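Local coordinates for putative oxidoreductase (Pseudomonas putida, PDB 3L6D), which probably acts as an NADP-dependent oxidoreductase, pairing a Rossmann-type nucleotide-binding domain with a helical C-terminal domain related to reductive aminases, at residues 229-243 with 277-291. Sequence-based numbering, arbitrary orientation.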
loop_
_atom_site.group_PDB
_atom_site.type_symbol
_atom_site.label_atom_id
_atom_site.label_comp_id
_atom_site.label_asym_id
_atom_site.label_seq_id
_atom_site.Cartn_x
_atom_site.Cartn_y
_atom_site.Cartn_z
ATOM N N ARG B 229 -2.356 9.862 13.859
ATOM C CA ARG B 229 -2.637 11.279 13.794
ATOM C C ARG B 229 -4.100 11.587 13.533
ATOM O O ARG B 229 -4.630 12.526 14.126
ATOM C CB ARG B 229 -1.742 11.955 12.769
ATOM C CG ARG B 229 -0.309 12.079 13.301
ATOM C CD ARG B 229 0.606 12.580 12.239
ATOM N NE ARG B 229 1.960 12.851 12.730
ATOM C CZ ARG B 229 2.346 13.983 13.312
ATOM N NH1 ARG B 229 1.479 14.966 13.509
ATOM N NH2 ARG B 229 3.611 14.139 13.694
ATOM N N LEU B 230 -4.748 10.819 12.654
ATOM C CA LEU B 230 -6.166 11.034 12.380
ATOM C C LEU B 230 -7.031 10.768 13.621
ATOM O O LEU B 230 -8.016 11.499 13.880
ATOM C CB LEU B 230 -6.623 10.178 11.201
ATOM C CG LEU B 230 -6.088 10.517 9.819
ATOM C CD1 LEU B 230 -6.436 9.397 8.811
ATOM C CD2 LEU B 230 -6.605 11.905 9.346
ATOM N N GLU B 231 -6.655 9.753 14.377
ATOM C CA GLU B 231 -7.287 9.426 15.628
ATOM C C GLU B 231 -7.097 10.460 16.715
ATOM O O GLU B 231 -7.987 10.733 17.444
ATOM C CB GLU B 231 -6.829 8.071 16.111
ATOM C CG GLU B 231 -7.446 6.948 15.362
ATOM C CD GLU B 231 -6.919 5.628 15.744
ATOM O OE1 GLU B 231 -5.944 5.531 16.447
ATOM O OE2 GLU B 231 -7.500 4.652 15.349
ATOM N N THR B 232 -5.906 10.992 16.842
ATOM C CA THR B 232 -5.616 12.027 17.812
ATOM C C THR B 232 -5.857 13.434 17.311
ATOM O O THR B 232 -5.772 14.360 18.054
ATOM C CB THR B 232 -4.187 11.941 18.291
ATOM O OG1 THR B 232 -3.315 12.164 17.201
ATOM C CG2 THR B 232 -3.889 10.608 18.836
ATOM N N GLN B 233 -6.126 13.575 16.040
ATOM C CA GLN B 233 -6.296 14.860 15.416
ATOM C C GLN B 233 -5.065 15.742 15.585
ATOM O O GLN B 233 -5.174 16.939 15.722
ATOM C CB GLN B 233 -7.531 15.574 15.937
ATOM C CG GLN B 233 -8.846 15.106 15.357
ATOM C CD GLN B 233 -9.049 15.495 13.927
ATOM O OE1 GLN B 233 -9.294 16.645 13.624
ATOM N NE2 GLN B 233 -8.963 14.519 13.029
ATOM N N ASP B 234 -3.895 15.142 15.545
ATOM C CA ASP B 234 -2.675 15.876 15.682
ATOM C C ASP B 234 -2.014 16.031 14.343
ATOM O O ASP B 234 -1.444 15.118 13.830
ATOM C CB ASP B 234 -1.755 15.115 16.596
ATOM C CG ASP B 234 -0.433 15.744 16.713
ATOM O OD1 ASP B 234 0.469 15.112 17.249
ATOM O OD2 ASP B 234 -0.287 16.870 16.252
ATOM N N PHE B 235 -2.057 17.222 13.813
ATOM C CA PHE B 235 -1.540 17.492 12.491
ATOM C C PHE B 235 -0.310 18.408 12.524
ATOM O O PHE B 235 0.020 19.066 11.520
ATOM C CB PHE B 235 -2.646 18.074 11.603
ATOM C CG PHE B 235 -3.799 17.131 11.390
ATOM C CD1 PHE B 235 -3.726 16.121 10.408
ATOM C CD2 PHE B 235 -4.943 17.224 12.180
ATOM C CE1 PHE B 235 -4.782 15.235 10.206
ATOM C CE2 PHE B 235 -6.014 16.343 11.988
ATOM C CZ PHE B 235 -5.932 15.339 10.992
ATOM N N LYS B 236 0.380 18.422 13.666
ATOM C CA LYS B 236 1.542 19.302 13.839
ATOM C C LYS B 236 2.588 18.922 12.806
ATOM O O LYS B 236 2.907 17.739 12.638
ATOM C CB LYS B 236 2.124 19.215 15.253
ATOM C CG LYS B 236 1.202 19.698 16.373
ATOM C CD LYS B 236 1.644 19.112 17.737
ATOM C CE LYS B 236 0.616 19.353 18.858
ATOM N NZ LYS B 236 0.984 18.645 20.136
ATOM N N GLY B 237 3.166 19.929 12.165
ATOM C CA GLY B 237 4.095 19.733 11.081
ATOM C C GLY B 237 5.487 19.454 11.568
ATOM O O GLY B 237 6.469 19.751 10.924
ATOM N N ASP B 238 5.572 18.825 12.719
ATOM C CA ASP B 238 6.860 18.502 13.238
ATOM C C ASP B 238 7.641 17.561 12.381
ATOM O O ASP B 238 8.828 17.716 12.268
ATOM C CB ASP B 238 6.809 18.017 14.693
ATOM C CG ASP B 238 5.931 16.793 14.900
ATOM O OD1 ASP B 238 4.707 16.945 14.992
ATOM O OD2 ASP B 238 6.471 15.678 15.040
ATOM N N GLN B 239 7.041 16.532 11.823
ATOM C CA GLN B 239 7.859 15.591 11.053
ATOM C C GLN B 239 7.821 15.513 9.496
ATOM O O GLN B 239 8.825 15.287 8.848
ATOM C CB GLN B 239 7.664 14.216 11.666
ATOM C CG GLN B 239 8.412 13.112 11.004
ATOM C CD GLN B 239 8.975 12.126 11.997
ATOM O OE1 GLN B 239 9.989 11.524 11.774
ATOM N NE2 GLN B 239 8.286 11.964 13.095
ATOM N N ALA B 240 6.632 15.633 8.939
ATOM C CA ALA B 240 6.368 15.462 7.544
ATOM C C ALA B 240 5.495 16.557 6.986
ATOM O O ALA B 240 4.341 16.327 6.788
ATOM C CB ALA B 240 5.734 14.158 7.339
ATOM N N ARG B 241 6.024 17.740 6.758
ATOM C CA ARG B 241 5.207 18.835 6.286
ATOM C C ARG B 241 4.569 18.586 4.951
ATOM O O ARG B 241 5.169 18.099 4.057
ATOM C CB ARG B 241 6.028 20.115 6.202
ATOM C CG ARG B 241 6.374 20.684 7.526
ATOM C CD ARG B 241 7.148 21.961 7.406
ATOM N NE ARG B 241 6.478 22.939 6.585
ATOM C CZ ARG B 241 6.124 24.128 7.017
ATOM N NH1 ARG B 241 6.363 24.462 8.268
ATOM N NH2 ARG B 241 5.526 24.971 6.207
ATOM N N LEU B 242 3.332 18.982 4.828
ATOM C CA LEU B 242 2.635 18.861 3.563
ATOM C C LEU B 242 3.318 19.673 2.446
ATOM O O LEU B 242 3.458 19.156 1.333
ATOM C CB LEU B 242 1.162 19.226 3.725
ATOM C CG LEU B 242 0.256 18.868 2.553
ATOM C CD1 LEU B 242 -1.048 18.344 3.069
ATOM C CD2 LEU B 242 0.051 20.104 1.661
ATOM N N ASP B 243 3.751 20.903 2.724
ATOM C CA ASP B 243 4.349 21.722 1.662
ATOM C C ASP B 243 5.658 21.151 1.137
ATOM O O ASP B 243 5.896 21.186 -0.051
ATOM C CB ASP B 243 4.495 23.221 2.020
ATOM C CG ASP B 243 5.282 23.477 3.303
ATOM O OD1 ASP B 243 5.207 24.625 3.769
ATOM O OD2 ASP B 243 5.958 22.585 3.861
ATOM N N ALA B 277 -2.126 22.103 -0.277
ATOM C CA ALA B 277 -1.172 23.195 -0.004
ATOM C C ALA B 277 -1.814 24.567 -0.248
ATOM O O ALA B 277 -1.698 25.462 0.588
ATOM C CB ALA B 277 0.087 23.034 -0.829
ATOM N N ALA B 278 -2.515 24.719 -1.373
ATOM C CA ALA B 278 -3.128 26.001 -1.724
ATOM C C ALA B 278 -4.302 26.327 -0.792
ATOM O O ALA B 278 -4.793 27.452 -0.777
ATOM C CB ALA B 278 -3.589 25.992 -3.187
HETATM N N MSE B 279 -4.746 25.343 -0.013
HETATM C CA MSE B 279 -5.880 25.532 0.882
HETATM C C MSE B 279 -5.468 25.904 2.299
HETATM O O MSE B 279 -6.318 26.016 3.175
HETATM C CB MSE B 279 -6.768 24.275 0.918
HETATM C CG MSE B 279 -7.752 24.141 -0.249
HETATM SE SE MSE B 279 -8.759 22.435 -0.211
HETATM C CE MSE B 279 -9.942 22.796 1.330
ATOM N N GLY B 280 -4.173 26.063 2.543
ATOM C CA GLY B 280 -3.709 26.362 3.894
ATOM C C GLY B 280 -3.121 25.213 4.702
ATOM O O GLY B 280 -2.633 25.430 5.817
ATOM N N TYR B 281 -3.127 23.999 4.144
ATOM C CA TYR B 281 -2.609 22.831 4.866
ATOM C C TYR B 281 -1.099 22.615 4.790
ATOM O O TYR B 281 -0.589 21.669 5.392
ATOM C CB TYR B 281 -3.341 21.552 4.453
ATOM C CG TYR B 281 -4.787 21.587 4.818
ATOM C CD1 TYR B 281 -5.187 21.543 6.156
ATOM C CD2 TYR B 281 -5.762 21.681 3.837
ATOM C CE1 TYR B 281 -6.516 21.605 6.511
ATOM C CE2 TYR B 281 -7.108 21.730 4.179
ATOM C CZ TYR B 281 -7.474 21.689 5.519
ATOM O OH TYR B 281 -8.808 21.731 5.857
ATOM N N GLY B 282 -0.388 23.503 4.099
ATOM C CA GLY B 282 1.055 23.321 3.844
ATOM C C GLY B 282 1.957 23.077 5.045
ATOM O O GLY B 282 2.908 22.269 4.973
ATOM N N ASP B 283 1.669 23.752 6.153
ATOM C CA ASP B 283 2.499 23.629 7.341
ATOM C C ASP B 283 2.084 22.468 8.251
ATOM O O ASP B 283 2.689 22.244 9.302
ATOM C CB ASP B 283 2.517 24.948 8.128
ATOM C CG ASP B 283 1.147 25.351 8.642
ATOM O OD1 ASP B 283 0.132 24.771 8.208
ATOM O OD2 ASP B 283 1.077 26.265 9.484
ATOM N N GLN B 284 1.040 21.741 7.867
ATOM C CA GLN B 284 0.623 20.571 8.653
ATOM C C GLN B 284 1.251 19.245 8.184
ATOM O O GLN B 284 1.855 19.180 7.120
ATOM C CB GLN B 284 -0.904 20.470 8.694
ATOM C CG GLN B 284 -1.579 21.698 9.297
ATOM C CD GLN B 284 -3.070 21.577 9.272
ATOM O OE1 GLN B 284 -3.624 20.492 9.482
ATOM N NE2 GLN B 284 -3.747 22.695 9.007
ATOM N N ASP B 285 1.107 18.208 9.006
ATOM C CA ASP B 285 1.493 16.849 8.660
ATOM C C ASP B 285 0.768 16.451 7.374
ATOM O O ASP B 285 -0.359 16.906 7.095
ATOM C CB ASP B 285 1.141 15.889 9.799
ATOM C CG ASP B 285 1.624 14.453 9.548
ATOM O OD1 ASP B 285 2.759 14.117 9.958
ATOM O OD2 ASP B 285 0.867 13.641 8.967
ATOM N N ILE B 286 1.459 15.631 6.593
ATOM C CA ILE B 286 0.977 15.107 5.318
ATOM C C ILE B 286 -0.408 14.451 5.447
ATOM O O ILE B 286 -1.240 14.532 4.517
ATOM C CB ILE B 286 2.043 14.175 4.712
ATOM C CG1 ILE B 286 1.683 13.755 3.275
ATOM C CG2 ILE B 286 2.309 12.944 5.656
ATOM C CD1 ILE B 286 1.509 14.923 2.295
ATOM N N ALA B 287 -0.694 13.872 6.612
ATOM C CA ALA B 287 -2.027 13.292 6.854
ATOM C C ALA B 287 -3.153 14.338 6.791
ATOM O O ALA B 287 -4.306 13.953 6.642
ATOM C CB ALA B 287 -2.078 12.528 8.172
ATOM N N ALA B 288 -2.830 15.638 6.858
ATOM C CA ALA B 288 -3.869 16.681 6.748
ATOM C C ALA B 288 -4.456 16.709 5.350
ATOM O O ALA B 288 -5.507 17.340 5.112
ATOM C CB ALA B 288 -3.328 18.073 7.106
ATOM N N THR B 289 -3.781 16.052 4.416
ATOM C CA THR B 289 -4.336 15.853 3.078
ATOM C C THR B 289 -5.769 15.316 3.198
ATOM O O THR B 289 -6.660 15.711 2.440
ATOM C CB THR B 289 -3.477 14.886 2.234
ATOM O OG1 THR B 289 -2.153 15.414 2.098
ATOM C CG2 THR B 289 -4.070 14.702 0.819
ATOM N N THR B 290 -5.977 14.399 4.148
ATOM C CA THR B 290 -7.301 13.892 4.466
ATOM C C THR B 290 -8.378 14.978 4.618
ATOM O O THR B 290 -9.485 14.863 4.029
ATOM C CB THR B 290 -7.235 13.000 5.742
ATOM O OG1 THR B 290 -6.281 11.942 5.500
ATOM C CG2 THR B 290 -8.570 12.368 6.010
ATOM N N LYS B 291 -8.075 16.009 5.409
ATOM C CA LYS B 291 -9.023 17.100 5.678
ATOM C C LYS B 291 -9.395 17.926 4.441
ATOM O O LYS B 291 -10.478 18.516 4.409
ATOM C CB LYS B 291 -8.490 18.038 6.773
ATOM C CG LYS B 291 -8.522 17.460 8.195
ATOM C CD LYS B 291 -7.388 18.009 9.091
ATOM C CE LYS B 291 -7.510 19.477 9.411
ATOM N NZ LYS B 291 -6.270 20.027 10.052
HETATM O O HOH W 1 -7.545 19.349 12.707
HETATM O O HOH W 2 5.783 22.636 10.309
#
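Leu-242 packs against Ala-277, Ile-286 and Thr-289, and Phe-235 against Lys-291, in the tight part of this contact, where the connection between helices 204-232 and 242-259 meets the chain leaving helix 264-281 in the helical C-terminal domain. Four backbone hydrogen bonds join the segments, around a lone beta bridge of Arg-241 with Asp-285. Leu-242, its chi1 near trans (-168°), sends CD2 against Ala-277 CB (3.8 Å) and CD1 toward Thr-289 OG1, while Ile-286 crosses it at about a right angle. Lys-291 lies over one face of the Phe-235 ring, its CD 3.7 Å from the centroid in a CH-pi contact and NZ in cation-pi range; a bond from NZ to Gln-284 OE1 (2.7 Å) steadies that ammonium. Buried Asp-285 stacks its carboxylate on the Arg-229 guanidinium, planes 11° apart; OD1 sits over the guanidinium face, 3.2 Å from Arg-229 NE, where no N-H points at it, leaving charge alone to bind them. OD2 closes an Asx turn on Ala-287 N. Toward solvent the fit is looser: the Arg-241 guanidinium lays one face over Asp-283 CA, its edge is held by Asp-243, and a water links Gly-237 O to Asp-283 O. Next to it, Asp-243 N donates to Gly-282 O (2.8 Å).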